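Local coordinates for protein cypemycin cysteine dehydrogenase (decarboxylating) (Streptomyces sp, PDB 6JDD) that catalyses the oxidative decarboxylation of the C-terminal cysteine of the cypemycin precursor peptide, a flavin-dependent step in the biosynthesis of this linaridin, at residues P111-M114 with M115-T119. Sequence-based numbering, arbitrary orientation.
Sequences PALM and MLQLT. With FAD (flavin-adenine dinucleotide), chain B.
Met114 and Leu118, one helical turn apart, illustrate how a short helix can present a side chain to a cofactor. Their side chains run past each other at a slant, Met114 SD lying 3.9 Å from Leu118 CD1. Met114 leaves the backbone with CG anti to its own N (chi1 177°), then bends at chi2 (71°) and again at chi3, which carries the terminal methyl to the flavin: CE is 3.4 Å from N1 of FAD. With an alanine here, the pyrimidine side of the flavin would probably lose this apolar neighbour, and Leu118 CD1 the chain it packs on. A looser apolar pair, Ala112 CB with Met115 CE at 4.3 Å, lies on the face turned to the sheet.

The backbone supplies the polar component. Met115 N, Leu116 N and Gln117 N donate regular i to i+4 hydrogen bonds to Pro111 O, Ala112 O and Leu113 O, whereas the bond from Leu118 N to Met114 O is weak (131° at the hydrogen) at the last turn, Thr119 being the first residue to leave helical geometry.

A second subunit hydrogen-bonds the FAD, packs its Pro130 on Met114 and hydrogen-bonds Gln117 OE1 through its Asn133 ND2; Gln117 NE2 hydrogen-bonds to the carbonyl oxygens of Leu103 and Arg107 of its own chain. Helix 111-118 therefore lies at a subunit interface, while Ala112 rests on strand 10-15, Met115 and Leu116 on strands 10-15 and 90-95, and Leu116 also meets helix 97-104.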
loop_
_atom_site.group_PDB
_atom_site.type_symbol
_atom_site.label_atom_id
_atom_site.label_comp_id
_atom_site.label_asym_id
_atom_site.label_seq_id
_atom_site.Cartn_x
_atom_site.Cartn_y
_atom_site.Cartn_z
ATOM N N PRO A 111 8.478 9.790 24.997
ATOM C CA PRO A 111 9.035 11.087 25.390
ATOM C C PRO A 111 8.342 11.703 26.602
ATOM O O PRO A 111 8.996 12.372 27.298
ATOM C CB PRO A 111 8.821 11.910 24.105
ATOM C CG PRO A 111 7.741 11.165 23.354
ATOM C CD PRO A 111 8.001 9.716 23.618
ATOM N N ALA A 112 7.036 11.473 26.795
ATOM C CA ALA A 112 6.285 11.933 27.990
ATOM C C ALA A 112 6.855 11.236 29.224
ATOM O O ALA A 112 6.967 11.844 30.261
ATOM C CB ALA A 112 4.797 11.706 27.886
ATOM N N LEU A 113 7.230 9.972 29.107
ATOM C CA LEU A 113 7.785 9.293 30.296
ATOM C C LEU A 113 9.202 9.781 30.580
ATOM O O LEU A 113 9.518 9.900 31.739
ATOM C CB LEU A 113 7.617 7.778 30.206
ATOM C CG LEU A 113 6.556 7.278 31.179
ATOM C CD1 LEU A 113 5.245 7.003 30.489
ATOM C CD2 LEU A 113 7.024 6.092 31.979
ATOM N N MET A 114 10.008 10.047 29.553
ATOM C CA MET A 114 11.326 10.679 29.792
ATOM C C MET A 114 11.070 11.971 30.585
ATOM O O MET A 114 11.682 12.171 31.611
ATOM C CB MET A 114 12.055 10.961 28.468
ATOM C CG MET A 114 13.393 11.683 28.610
ATOM S SD MET A 114 14.624 10.591 29.310
ATOM C CE MET A 114 15.169 9.733 27.826
ATOM N N MET A 115 10.127 12.768 30.092
ATOM C CA MET A 115 9.768 14.082 30.653
ATOM C C MET A 115 9.369 13.913 32.117
ATOM O O MET A 115 9.903 14.621 32.947
ATOM C CB MET A 115 8.627 14.638 29.815
ATOM C CG MET A 115 8.176 16.012 30.232
ATOM S SD MET A 115 6.784 16.535 29.227
ATOM C CE MET A 115 5.479 15.462 29.804
ATOM N N LEU A 116 8.481 12.969 32.417
ATOM C CA LEU A 116 7.955 12.769 33.776
ATOM C C LEU A 116 9.077 12.213 34.681
ATOM O O LEU A 116 9.075 12.527 35.863
ATOM C CB LEU A 116 6.730 11.848 33.732
ATOM C CG LEU A 116 5.491 12.449 33.075
ATOM C CD1 LEU A 116 4.335 11.485 33.095
ATOM C CD2 LEU A 116 5.080 13.739 33.727
ATOM N N GLN A 117 10.002 11.396 34.147
ATOM C CA GLN A 117 11.167 10.937 34.932
ATOM C C GLN A 117 12.041 12.148 35.304
ATOM O O GLN A 117 12.597 12.138 36.415
ATOM C CB GLN A 117 12.037 9.919 34.177
ATOM C CG GLN A 117 11.420 8.523 33.934
ATOM C CD GLN A 117 10.911 7.793 35.155
ATOM O OE1 GLN A 117 11.344 8.056 36.285
ATOM N NE2 GLN A 117 9.979 6.865 34.935
ATOM N N LEU A 118 12.202 13.151 34.444
ATOM C CA LEU A 118 13.256 14.167 34.648
ATOM C C LEU A 118 12.694 15.394 35.368
ATOM O O LEU A 118 13.463 16.176 35.941
ATOM C CB LEU A 118 13.896 14.534 33.306
ATOM C CG LEU A 118 14.606 13.406 32.563
ATOM C CD1 LEU A 118 15.195 13.928 31.285
ATOM C CD2 LEU A 118 15.700 12.818 33.397
ATOM N N THR A 119 11.391 15.583 35.380
ATOM C CA THR A 119 10.845 16.825 35.963
ATOM C C THR A 119 11.081 16.798 37.480
ATOM O O THR A 119 11.036 15.705 38.087
ATOM C CB THR A 119 9.382 17.049 35.586
ATOM O OG1 THR A 119 8.995 18.334 36.072
ATOM C CG2 THR A 119 8.479 15.985 36.164
HETATM P PA FAD B . 14.413 0.238 21.603
HETATM O O1A FAD B . 14.555 -1.191 21.192
HETATM O O2A FAD B . 14.305 1.274 20.535
HETATM O O5B FAD B . 13.172 0.380 22.610
HETATM C C5B FAD B . 11.865 0.682 22.061
HETATM C C4B FAD B . 10.800 0.214 23.023
HETATM O O4B FAD B . 9.821 -0.577 22.301
HETATM C C3B FAD B . 11.281 -0.674 24.178
HETATM O O3B FAD B . 10.551 -0.410 25.370
HETATM C C2B FAD B . 11.004 -2.085 23.651
HETATM O O2B FAD B . 10.840 -3.032 24.684
HETATM C C1B FAD B . 9.708 -1.857 22.882
HETATM N N9A FAD B . 9.482 -2.823 21.814
HETATM C C8A FAD B . 9.879 -4.137 21.774
HETATM N N7A FAD B . 9.517 -4.739 20.665
HETATM C C5A FAD B . 8.845 -3.764 19.937
HETATM C C6A FAD B . 8.219 -3.776 18.675
HETATM N N6A FAD B . 8.166 -4.845 17.886
HETATM N N1A FAD B . 7.645 -2.624 18.256
HETATM C C2A FAD B . 7.702 -1.550 19.054
HETATM N N3A FAD B . 8.260 -1.421 20.255
HETATM C C4A FAD B . 8.820 -2.580 20.641
HETATM N N1 FAD B . 17.523 8.551 25.737
HETATM C C2 FAD B . 18.581 8.401 26.566
HETATM O O2 FAD B . 18.542 7.604 27.506
HETATM N N3 FAD B . 19.728 9.114 26.408
HETATM C C4 FAD B . 19.880 10.030 25.397
HETATM O O4 FAD B . 20.928 10.650 25.291
HETATM C C4X FAD B . 18.800 10.215 24.511
HETATM N N5 FAD B . 18.928 11.083 23.541
HETATM C C5X FAD B . 17.864 11.245 22.694
HETATM C C6 FAD B . 17.983 12.173 21.644
HETATM C C7 FAD B . 16.957 12.388 20.756
HETATM C C7M FAD B . 17.119 13.391 19.644
HETATM C C8 FAD B . 15.751 11.658 20.897
HETATM C C8M FAD B . 14.611 11.874 19.936
HETATM C C9 FAD B . 15.621 10.743 21.923
HETATM C C9A FAD B . 16.666 10.518 22.835
HETATM N N10 FAD B . 16.569 9.602 23.881
HETATM C C10 FAD B . 17.626 9.418 24.753
HETATM C "C1'" FAD B . 15.330 8.823 24.061
HETATM C "C2'" FAD B . 15.459 7.413 23.519
HETATM O "O2'" FAD B . 15.610 7.454 22.103
HETATM C "C3'" FAD B . 14.229 6.574 23.873
HETATM O "O3'" FAD B . 14.200 6.351 25.279
HETATM C "C4'" FAD B . 14.176 5.226 23.151
HETATM O "O4'" FAD B . 12.986 4.528 23.526
HETATM C "C5'" FAD B . 15.378 4.361 23.450
HETATM O "O5'" FAD B . 15.174 3.035 22.889
HETATM P P FAD B . 16.399 2.000 22.859
HETATM O O1P FAD B . 17.007 1.948 24.221
HETATM O O2P FAD B . 17.269 2.333 21.692
HETATM O O3P FAD B . 15.635 0.619 22.569
#